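PDB 5NV9: putative sodium:solute symporter from Proteus mirabilis, which uses the inward sodium gradient to drive uptake of the sialic acid N-acetylneuraminic acid across the inner membrane, letting the bacterium feed on host-derived sugar. Local coordinates for residues Leu295-Leu306 and Ile315-Glu323; Ala71-Ile79 and Asp219-Trp227. All coordinates share one frame; numbering follows the deposited sequence.

Contact 1: residues Leu295-Leu306 and Ile315-Glu323; sequences LFVYYQQNPSLL and ILPLFIVTE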
loop_
_atom_site.group_PDB
_atom_site.type_symbol
_atom_site.label_atom_id
_atom_site.label_comp_id
_atom_site.label_asym_id
_atom_site.label_seq_id
_atom_site.Cartn_x
_atom_site.Cartn_y
_atom_site.Cartn_z
ATOM N N LEU A 295 0.286 24.080 -5.840
ATOM C CA LEU A 295 1.213 24.153 -6.950
ATOM C C LEU A 295 0.564 24.713 -8.176
ATOM O O LEU A 295 1.245 25.346 -8.984
ATOM C CB LEU A 295 1.791 22.785 -7.302
ATOM C CG LEU A 295 2.826 22.215 -6.308
ATOM C CD1 LEU A 295 3.164 20.813 -6.616
ATOM C CD2 LEU A 295 4.088 23.023 -6.258
ATOM N N PHE A 296 -0.728 24.373 -8.349
ATOM C CA PHE A 296 -1.543 24.873 -9.425
ATOM C C PHE A 296 -1.611 26.402 -9.360
ATOM O O PHE A 296 -1.400 27.082 -10.380
ATOM C CB PHE A 296 -2.935 24.261 -9.350
ATOM C CG PHE A 296 -3.947 25.018 -10.107
ATOM C CD1 PHE A 296 -3.963 24.962 -11.462
ATOM C CD2 PHE A 296 -4.867 25.779 -9.447
ATOM C CE1 PHE A 296 -4.884 25.679 -12.203
ATOM C CE2 PHE A 296 -5.794 26.515 -10.175
ATOM C CZ PHE A 296 -5.798 26.473 -11.551
ATOM N N VAL A 297 -1.923 26.937 -8.170
ATOM C CA VAL A 297 -1.925 28.388 -7.968
ATOM C C VAL A 297 -0.536 28.980 -8.183
ATOM O O VAL A 297 -0.390 29.991 -8.863
ATOM C CB VAL A 297 -2.514 28.784 -6.637
ATOM C CG1 VAL A 297 -2.505 30.291 -6.488
ATOM C CG2 VAL A 297 -3.928 28.264 -6.542
ATOM N N TYR A 298 0.501 28.326 -7.662
ATOM C CA TYR A 298 1.809 28.840 -7.817
ATOM C C TYR A 298 2.229 28.926 -9.283
ATOM O O TYR A 298 2.787 29.939 -9.679
ATOM C CB TYR A 298 2.836 28.056 -7.003
ATOM C CG TYR A 298 4.272 28.529 -7.176
ATOM C CD1 TYR A 298 4.775 29.643 -6.480
ATOM C CD2 TYR A 298 5.130 27.863 -8.025
ATOM C CE1 TYR A 298 6.088 30.067 -6.655
ATOM C CE2 TYR A 298 6.429 28.278 -8.199
ATOM C CZ TYR A 298 6.920 29.354 -7.507
ATOM O OH TYR A 298 8.261 29.681 -7.729
ATOM N N TYR A 299 1.974 27.905 -10.103
ATOM C CA TYR A 299 2.434 27.992 -11.479
ATOM C C TYR A 299 1.506 28.775 -12.422
ATOM O O TYR A 299 1.898 29.059 -13.540
ATOM C CB TYR A 299 2.793 26.585 -12.021
ATOM C CG TYR A 299 4.060 26.069 -11.403
ATOM C CD1 TYR A 299 5.318 26.572 -11.789
ATOM C CD2 TYR A 299 4.028 25.073 -10.454
ATOM C CE1 TYR A 299 6.501 26.108 -11.209
ATOM C CE2 TYR A 299 5.191 24.565 -9.899
ATOM C CZ TYR A 299 6.445 25.086 -10.252
ATOM O OH TYR A 299 7.596 24.595 -9.626
ATOM N N GLN A 300 0.287 29.107 -11.981
ATOM C CA GLN A 300 -0.552 30.093 -12.620
ATOM C C GLN A 300 -0.033 31.514 -12.349
ATOM O O GLN A 300 -0.216 32.376 -13.166
ATOM C CB GLN A 300 -1.968 30.018 -12.086
ATOM C CG GLN A 300 -2.739 28.795 -12.556
ATOM C CD GLN A 300 -3.025 28.834 -14.042
ATOM O OE1 GLN A 300 -2.434 28.118 -14.805
ATOM N NE2 GLN A 300 -3.925 29.677 -14.436
ATOM N N GLN A 301 0.553 31.750 -11.169
ATOM C CA GLN A 301 1.209 33.026 -10.844
ATOM C C GLN A 301 2.556 33.136 -11.440
ATOM O O GLN A 301 3.082 34.219 -11.522
ATOM C CB GLN A 301 1.347 33.216 -9.353
ATOM C CG GLN A 301 0.036 33.538 -8.690
ATOM C CD GLN A 301 0.224 33.809 -7.244
ATOM O OE1 GLN A 301 1.328 33.666 -6.702
ATOM N NE2 GLN A 301 -0.827 34.198 -6.597
ATOM N N ASN A 302 3.147 32.025 -11.838
ATOM C CA ASN A 302 4.499 32.037 -12.416
ATOM C C ASN A 302 4.582 31.205 -13.657
ATOM O O ASN A 302 5.340 30.222 -13.691
ATOM C CB ASN A 302 5.464 31.493 -11.405
ATOM C CG ASN A 302 5.510 32.338 -10.155
ATOM O OD1 ASN A 302 6.179 33.375 -10.151
ATOM N ND2 ASN A 302 4.813 31.929 -9.109
ATOM N N PRO A 303 3.852 31.611 -14.700
ATOM C CA PRO A 303 3.681 30.777 -15.884
ATOM C C PRO A 303 4.992 30.382 -16.573
ATOM O O PRO A 303 5.083 29.271 -17.106
ATOM C CB PRO A 303 2.793 31.614 -16.769
ATOM C CG PRO A 303 3.119 33.015 -16.384
ATOM C CD PRO A 303 3.326 32.967 -14.912
ATOM N N SER A 304 6.032 31.206 -16.485
ATOM C CA SER A 304 7.216 30.914 -17.286
ATOM C C SER A 304 8.119 29.885 -16.636
ATOM O O SER A 304 9.077 29.417 -17.251
ATOM C CB SER A 304 7.986 32.193 -17.559
ATOM O OG SER A 304 8.797 32.509 -16.448
ATOM N N LEU A 305 7.829 29.533 -15.389
ATOM C CA LEU A 305 8.608 28.541 -14.696
ATOM C C LEU A 305 8.362 27.114 -15.162
ATOM O O LEU A 305 9.144 26.219 -14.811
ATOM C CB LEU A 305 8.367 28.641 -13.197
ATOM C CG LEU A 305 8.877 29.897 -12.509
ATOM C CD1 LEU A 305 8.679 29.771 -11.006
ATOM C CD2 LEU A 305 10.342 30.175 -12.807
ATOM N N LEU A 306 7.305 26.872 -15.938
ATOM C CA LEU A 306 7.099 25.560 -16.547
ATOM C C LEU A 306 7.500 25.544 -18.004
ATOM O O LEU A 306 7.016 26.338 -18.778
ATOM C CB LEU A 306 5.630 25.136 -16.510
ATOM C CG LEU A 306 5.003 24.869 -15.173
ATOM C CD1 LEU A 306 3.609 24.365 -15.426
ATOM C CD2 LEU A 306 5.818 23.867 -14.350
ATOM N N ILE A 315 5.605 17.949 -11.624
ATOM C CA ILE A 315 5.504 19.317 -11.092
ATOM C C ILE A 315 5.862 19.368 -9.622
ATOM O O ILE A 315 6.615 20.249 -9.222
ATOM C CB ILE A 315 4.129 19.997 -11.371
ATOM C CG1 ILE A 315 4.062 20.435 -12.829
ATOM C CG2 ILE A 315 3.923 21.288 -10.591
ATOM C CD1 ILE A 315 2.627 20.661 -13.297
ATOM N N LEU A 316 5.386 18.429 -8.817
ATOM C CA LEU A 316 5.842 18.382 -7.447
ATOM C C LEU A 316 7.370 18.270 -7.306
ATOM O O LEU A 316 7.985 19.106 -6.629
ATOM C CB LEU A 316 5.108 17.337 -6.617
ATOM C CG LEU A 316 5.659 17.092 -5.201
ATOM C CD1 LEU A 316 5.788 18.383 -4.352
ATOM C CD2 LEU A 316 4.805 16.048 -4.491
ATOM N N PRO A 317 7.998 17.242 -7.908
ATOM C CA PRO A 317 9.459 17.176 -7.783
ATOM C C PRO A 317 10.200 18.377 -8.348
ATOM O O PRO A 317 11.275 18.726 -7.847
ATOM C CB PRO A 317 9.850 15.937 -8.591
ATOM C CG PRO A 317 8.583 15.290 -9.067
ATOM C CD PRO A 317 7.419 16.000 -8.447
ATOM N N LEU A 318 9.668 18.946 -9.427
ATOM C CA LEU A 318 10.191 20.173 -9.987
ATOM C C LEU A 318 10.212 21.277 -8.983
ATOM O O LEU A 318 11.264 21.917 -8.813
ATOM C CB LEU A 318 9.356 20.629 -11.186
ATOM C CG LEU A 318 9.966 21.902 -11.809
ATOM C CD1 LEU A 318 11.273 21.534 -12.494
ATOM C CD2 LEU A 318 9.007 22.584 -12.765
ATOM N N PHE A 319 9.071 21.531 -8.333
ATOM C CA PHE A 319 9.022 22.505 -7.240
ATOM C C PHE A 319 10.011 22.230 -6.105
ATOM O O PHE A 319 10.687 23.145 -5.632
ATOM C CB PHE A 319 7.629 22.631 -6.656
ATOM C CG PHE A 319 7.504 23.684 -5.593
ATOM C CD1 PHE A 319 7.803 23.405 -4.266
ATOM C CD2 PHE A 319 7.088 24.965 -5.903
ATOM C CE1 PHE A 319 7.694 24.389 -3.289
ATOM C CE2 PHE A 319 6.969 25.959 -4.918
ATOM C CZ PHE A 319 7.262 25.667 -3.622
ATOM N N ILE A 320 10.124 20.987 -5.686
ATOM C CA ILE A 320 11.036 20.668 -4.609
ATOM C C ILE A 320 12.472 21.025 -4.935
ATOM O O ILE A 320 13.159 21.638 -4.135
ATOM C CB ILE A 320 10.997 19.188 -4.229
ATOM C CG1 ILE A 320 9.615 18.856 -3.622
ATOM C CG2 ILE A 320 12.153 18.853 -3.276
ATOM C CD1 ILE A 320 9.236 17.387 -3.795
ATOM N N VAL A 321 12.914 20.630 -6.111
ATOM C CA VAL A 321 14.303 20.763 -6.433
ATOM C C VAL A 321 14.645 22.185 -6.872
ATOM O O VAL A 321 15.813 22.614 -6.700
ATOM C CB VAL A 321 14.685 19.730 -7.481
ATOM C CG1 VAL A 321 16.058 19.977 -8.028
ATOM C CG2 VAL A 321 14.637 18.344 -6.828
ATOM N N THR A 322 13.666 22.918 -7.397
ATOM C CA THR A 322 13.937 24.254 -7.900
ATOM C C THR A 322 13.594 25.297 -6.881
ATOM O O THR A 322 14.169 26.359 -6.933
ATOM C CB THR A 322 13.197 24.587 -9.233
ATOM O OG1 THR A 322 11.765 24.476 -9.077
ATOM C CG2 THR A 322 13.646 23.678 -10.334
ATOM N N GLU A 323 12.657 25.047 -5.965
ATOM C CA GLU A 323 12.208 26.130 -5.053
ATOM C C GLU A 323 12.441 25.947 -3.564
ATOM O O GLU A 323 12.101 26.847 -2.786
ATOM C CB GLU A 323 10.701 26.386 -5.169
ATOM C CG GLU A 323 10.177 26.692 -6.569
ATOM C CD GLU A 323 10.673 27.963 -7.190
ATOM O OE1 GLU A 323 11.162 28.860 -6.466
ATOM O OE2 GLU A 323 10.520 28.075 -8.428
HETATM O O HOH W 1 9.839 26.032 -10.189
#
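One water is gripped by three groups: it lies 2.7 Å from Tyr299 OH and donates to Glu323 OE2 (2.8 Å) and to Thr322 OG1. Thr322 OG1 in turn donates to Leu318 O at 2.6 Å, on the other face of that carbonyl from Thr322 N, so the water is tied into the 315-323 helix. Beside the water, the Phe319 ring presents its CE2 edge over the centre of the Tyr298 face. Centroids 5.4 Å apart and planes at 89° define a T-shaped stack. With CG anti to the backbone N (chi1 178°), the Tyr298 ring is set between Phe319 CE2 and Asn302 ND2, which lie over its opposite faces, and its OH stands 2.9 Å from Glu323 OE2. Leu295 spreads its two methyls over Phe319 and Leu316: CD2 approaches Phe319 CG at 3.5 Å, while CD1 rests against Leu316 CA. Ile315 CG2 meets Tyr299 CE2 at 3.6 Å, and Leu306 CD2 packs on Leu318 CD2. The short helix axes cross at 68°. This periplasmic corner joins the end of helix 267-301 to helix 315-323, with Tyr72 of helix 61-73 and Ile200 and Lys203 of helix 155-203 packing alongside.

Contact 2: residues Ala71-Ile79 and Asp219-Trp227; sequences AYTSDWTFI and DKFFPTTQW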
loop_
_atom_site.group_PDB
_atom_site.type_symbol
_atom_site.label_atom_id
_atom_site.label_comp_id
_atom_site.label_asym_id
_atom_site.label_seq_id
_atom_site.Cartn_x
_atom_site.Cartn_y
_atom_site.Cartn_z
ATOM N N ALA A 71 -4.655 16.511 -7.841
ATOM C CA ALA A 71 -5.369 17.738 -7.400
ATOM C C ALA A 71 -5.013 18.909 -8.331
ATOM O O ALA A 71 -5.839 19.771 -8.593
ATOM C CB ALA A 71 -5.012 18.082 -5.978
ATOM N N TYR A 72 -3.728 18.965 -8.734
ATOM C CA TYR A 72 -3.213 19.930 -9.730
ATOM C C TYR A 72 -4.046 19.962 -11.067
ATOM O O TYR A 72 -4.528 21.048 -11.485
ATOM C CB TYR A 72 -1.742 19.645 -10.040
ATOM C CG TYR A 72 -1.132 20.706 -10.944
ATOM C CD1 TYR A 72 -1.338 20.668 -12.311
ATOM C CD2 TYR A 72 -0.385 21.749 -10.434
ATOM C CE1 TYR A 72 -0.817 21.628 -13.144
ATOM C CE2 TYR A 72 0.193 22.682 -11.279
ATOM C CZ TYR A 72 -0.052 22.616 -12.622
ATOM O OH TYR A 72 0.429 23.549 -13.474
ATOM N N THR A 73 -4.211 18.779 -11.699
ATOM C CA THR A 73 -4.932 18.644 -12.939
ATOM C C THR A 73 -6.467 18.569 -12.807
ATOM O O THR A 73 -7.177 18.810 -13.766
ATOM C CB THR A 73 -4.476 17.385 -13.689
ATOM O OG1 THR A 73 -4.786 16.253 -12.877
ATOM C CG2 THR A 73 -2.986 17.440 -13.926
ATOM N N SER A 74 -6.991 18.198 -11.654
ATOM C CA SER A 74 -8.448 18.051 -11.533
ATOM C C SER A 74 -8.966 18.589 -10.218
ATOM O O SER A 74 -9.163 19.785 -10.085
ATOM C CB SER A 74 -8.892 16.577 -11.745
ATOM O OG SER A 74 -8.330 15.786 -10.721
ATOM N N ASP A 75 -9.270 17.699 -9.270
ATOM C CA ASP A 75 -9.936 18.122 -8.095
ATOM C C ASP A 75 -9.602 17.252 -6.858
ATOM O O ASP A 75 -8.659 16.435 -6.873
ATOM C CB ASP A 75 -11.420 18.157 -8.417
ATOM C CG ASP A 75 -11.954 16.803 -8.901
ATOM O OD1 ASP A 75 -11.759 15.780 -8.210
ATOM O OD2 ASP A 75 -12.640 16.752 -9.934
ATOM N N TRP A 76 -10.350 17.434 -5.776
ATOM C CA TRP A 76 -10.136 16.654 -4.559
ATOM C C TRP A 76 -11.093 15.488 -4.446
ATOM O O TRP A 76 -11.113 14.869 -3.398
ATOM C CB TRP A 76 -10.348 17.515 -3.324
ATOM C CG TRP A 76 -9.269 18.497 -2.999
ATOM C CD1 TRP A 76 -8.535 19.237 -3.872
ATOM C CD2 TRP A 76 -8.873 18.889 -1.701
ATOM N NE1 TRP A 76 -7.648 20.026 -3.189
ATOM C CE2 TRP A 76 -7.824 19.819 -1.849
ATOM C CE3 TRP A 76 -9.263 18.489 -0.403
ATOM C CZ2 TRP A 76 -7.200 20.426 -0.761
ATOM C CZ3 TRP A 76 -8.620 19.063 0.677
ATOM C CH2 TRP A 76 -7.567 20.010 0.493
ATOM N N THR A 77 -11.874 15.149 -5.465
ATOM C CA THR A 77 -12.890 14.105 -5.225
ATOM C C THR A 77 -12.359 12.771 -4.667
ATOM O O THR A 77 -13.035 12.142 -3.896
ATOM C CB THR A 77 -13.766 13.829 -6.447
ATOM O OG1 THR A 77 -12.964 13.560 -7.580
ATOM C CG2 THR A 77 -14.655 14.996 -6.707
ATOM N N PHE A 78 -11.172 12.343 -5.082
ATOM C CA PHE A 78 -10.564 11.129 -4.590
ATOM C C PHE A 78 -10.339 11.042 -3.081
ATOM O O PHE A 78 -10.241 9.959 -2.538
ATOM C CB PHE A 78 -9.230 10.895 -5.271
ATOM C CG PHE A 78 -9.326 10.183 -6.601
ATOM C CD1 PHE A 78 -10.260 10.578 -7.587
ATOM C CD2 PHE A 78 -8.394 9.205 -6.926
ATOM C CE1 PHE A 78 -10.303 9.952 -8.827
ATOM C CE2 PHE A 78 -8.450 8.546 -8.169
ATOM C CZ PHE A 78 -9.394 8.935 -9.121
ATOM N N ILE A 79 -10.271 12.188 -2.401
ATOM C CA ILE A 79 -10.073 12.222 -0.968
ATOM C C ILE A 79 -11.244 11.501 -0.258
ATOM O O ILE A 79 -11.078 11.017 0.860
ATOM C CB ILE A 79 -9.811 13.667 -0.405
ATOM C CG1 ILE A 79 -8.957 13.596 0.872
ATOM C CG2 ILE A 79 -11.132 14.435 -0.179
ATOM C CD1 ILE A 79 -8.727 14.919 1.558
ATOM N N ASP A 219 -13.410 25.668 -9.353
ATOM C CA ASP A 219 -14.199 24.488 -9.103
ATOM C C ASP A 219 -13.311 23.235 -8.936
ATOM O O ASP A 219 -13.641 22.166 -9.390
ATOM C CB ASP A 219 -15.232 24.305 -10.239
ATOM C CG ASP A 219 -16.492 23.582 -9.794
ATOM O OD1 ASP A 219 -16.825 23.602 -8.586
ATOM O OD2 ASP A 219 -17.164 22.956 -10.664
ATOM N N LYS A 220 -12.196 23.374 -8.258
ATOM C CA LYS A 220 -11.256 22.299 -8.146
ATOM C C LYS A 220 -11.264 21.637 -6.776
ATOM O O LYS A 220 -10.267 20.977 -6.401
ATOM C CB LYS A 220 -9.860 22.799 -8.519
ATOM C CG LYS A 220 -9.668 23.033 -10.005
ATOM C CD LYS A 220 -8.369 23.759 -10.342
ATOM C CE LYS A 220 -7.106 22.864 -10.312
ATOM N NZ LYS A 220 -7.191 21.714 -11.223
ATOM N N PHE A 221 -12.309 21.853 -5.992
ATOM C CA PHE A 221 -12.513 21.037 -4.770
ATOM C C PHE A 221 -13.461 19.864 -5.051
ATOM O O PHE A 221 -12.995 18.770 -5.317
ATOM C CB PHE A 221 -12.984 21.883 -3.603
ATOM C CG PHE A 221 -11.913 22.761 -3.042
ATOM C CD1 PHE A 221 -10.770 22.213 -2.513
ATOM C CD2 PHE A 221 -12.066 24.126 -3.003
ATOM C CE1 PHE A 221 -9.777 23.021 -1.964
ATOM C CE2 PHE A 221 -11.067 24.964 -2.476
ATOM C CZ PHE A 221 -9.924 24.403 -1.967
ATOM N N PHE A 222 -14.769 20.094 -5.052
ATOM C CA PHE A 222 -15.755 19.006 -5.241
ATOM C C PHE A 222 -16.727 19.447 -6.304
ATOM O O PHE A 222 -17.825 19.920 -5.975
ATOM C CB PHE A 222 -16.432 18.646 -3.900
ATOM C CG PHE A 222 -15.453 18.187 -2.850
ATOM C CD1 PHE A 222 -14.993 16.893 -2.837
ATOM C CD2 PHE A 222 -14.937 19.081 -1.932
ATOM C CE1 PHE A 222 -14.086 16.476 -1.888
ATOM C CE2 PHE A 222 -14.016 18.681 -0.977
ATOM C CZ PHE A 222 -13.581 17.379 -0.964
ATOM N N PRO A 223 -16.318 19.361 -7.590
ATOM C CA PRO A 223 -17.210 19.943 -8.628
ATOM C C PRO A 223 -18.501 19.093 -8.724
ATOM O O PRO A 223 -18.430 17.874 -8.729
ATOM C CB PRO A 223 -16.372 19.859 -9.928
ATOM C CG PRO A 223 -15.241 18.926 -9.616
ATOM C CD PRO A 223 -15.060 18.842 -8.151
ATOM N N THR A 224 -19.659 19.733 -8.718
ATOM C CA THR A 224 -20.907 18.999 -8.682
ATOM C C THR A 224 -21.189 18.334 -10.043
ATOM O O THR A 224 -22.022 17.452 -10.139
ATOM C CB THR A 224 -22.064 19.899 -8.257
ATOM O OG1 THR A 224 -22.131 21.014 -9.127
ATOM C CG2 THR A 224 -21.865 20.384 -6.863
ATOM N N THR A 225 -20.457 18.738 -11.077
ATOM C CA THR A 225 -20.515 18.059 -12.353
ATOM C C THR A 225 -19.992 16.628 -12.261
ATOM O O THR A 225 -20.273 15.802 -13.153
ATOM C CB THR A 225 -19.701 18.803 -13.429
ATOM O OG1 THR A 225 -18.396 19.079 -12.934
ATOM C CG2 THR A 225 -20.358 20.124 -13.775
ATOM N N GLN A 226 -19.244 16.316 -11.202
ATOM C CA GLN A 226 -18.838 14.936 -10.945
ATOM C C GLN A 226 -19.805 14.128 -10.060
ATOM O O GLN A 226 -19.520 12.969 -9.735
ATOM C CB GLN A 226 -17.457 14.946 -10.341
ATOM C CG GLN A 226 -16.454 15.476 -11.310
ATOM C CD GLN A 226 -16.318 14.584 -12.521
ATOM O OE1 GLN A 226 -16.798 14.902 -13.625
ATOM N NE2 GLN A 226 -15.699 13.433 -12.316
ATOM N N TRP A 227 -20.933 14.700 -9.662
ATOM C CA TRP A 227 -21.934 13.934 -8.940
ATOM C C TRP A 227 -22.897 13.379 -10.008
ATOM O O TRP A 227 -23.913 13.987 -10.314
ATOM C CB TRP A 227 -22.663 14.770 -7.875
ATOM C CG TRP A 227 -23.689 13.967 -7.127
ATOM C CD1 TRP A 227 -25.042 14.036 -7.282
ATOM C CD2 TRP A 227 -23.454 12.943 -6.133
ATOM N NE1 TRP A 227 -25.671 13.134 -6.439
ATOM C CE2 TRP A 227 -24.721 12.451 -5.728
ATOM C CE3 TRP A 227 -22.309 12.409 -5.544
ATOM C CZ2 TRP A 227 -24.870 11.442 -4.785
ATOM C CZ3 TRP A 227 -22.461 11.396 -4.585
ATOM C CH2 TRP A 227 -23.734 10.930 -4.223
HETATM O O HOH W 2 -7.352 21.109 -6.740
HETATM O O HOH W 3 -14.775 12.643 -9.452
#
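Residues 74-77, where the chain leaves helix 61-73, run beside the loop 220-223, with CA atoms 4.4 Å apart at Asp75 and Lys220, and Trp76 N donates to Phe221 O at 3.0 Å. Lys220 bends at chi3 and chi4 (78° and 58°), which curls its amine back to the helix end. There NZ donates to Tyr72 O (2.8 Å) and Ser74 O (3.0 Å), above both carbonyl planes, and its positive charge would suit the carbonyl-rich C-terminus of helix 61-73. A water donating to Ala71 O and Lys220 O adds a further bridge. Phe221 sends its CD1-CE1 edge onto one face of the Trp76 indole, the planes 75° apart in an edge-to-face pair, while Trp76 NE1 is hydrogen-bonded to Ser293 OG of helix 267-301. Phe222 CZ touches Ile79 CG2 at 3.9 Å and Trp76 CB. Asp75 OD1 accepts two bonds, from Thr77 N (2.8 Å) on its anti side and from Thr77 OG1 (2.6 Å) on its syn side, both tilted out of the carboxylate plane; OD2 lies against Pro223 CG. The bond from Thr77 N makes an Asx turn at the break between helices 61-73 and 80-87. In this outward-open LeuT-fold symporter the arrangement ties a periplasmic loop to that break, with Ile79 about 8 Å from the bound sialic acid by nearest side-chain approach.

In the fold
Both contacts are partly buried and lie on the periplasmic side, their centres about 20 Å apart. Contact 1 joins two helices close in sequence, whereas contact 2 brings together segments separated by 139 residues, most of them helical. The chemistry differs accordingly: side chains and one water carry contact 1, while in contact 2 Lys220 reaches carbonyls at the end of helix 61-73 and Trp76 N reaches a carbonyl of the loop. Tyr72 connects them, its CZ 3.4 Å from Ile315 CD1 and its CE2 3.4 Å from Phe296 CA. Phe296 also forms a cation-pi pair with Lys220; helix 267-301, which belongs to contact 1, thereby touches contact 2 as well.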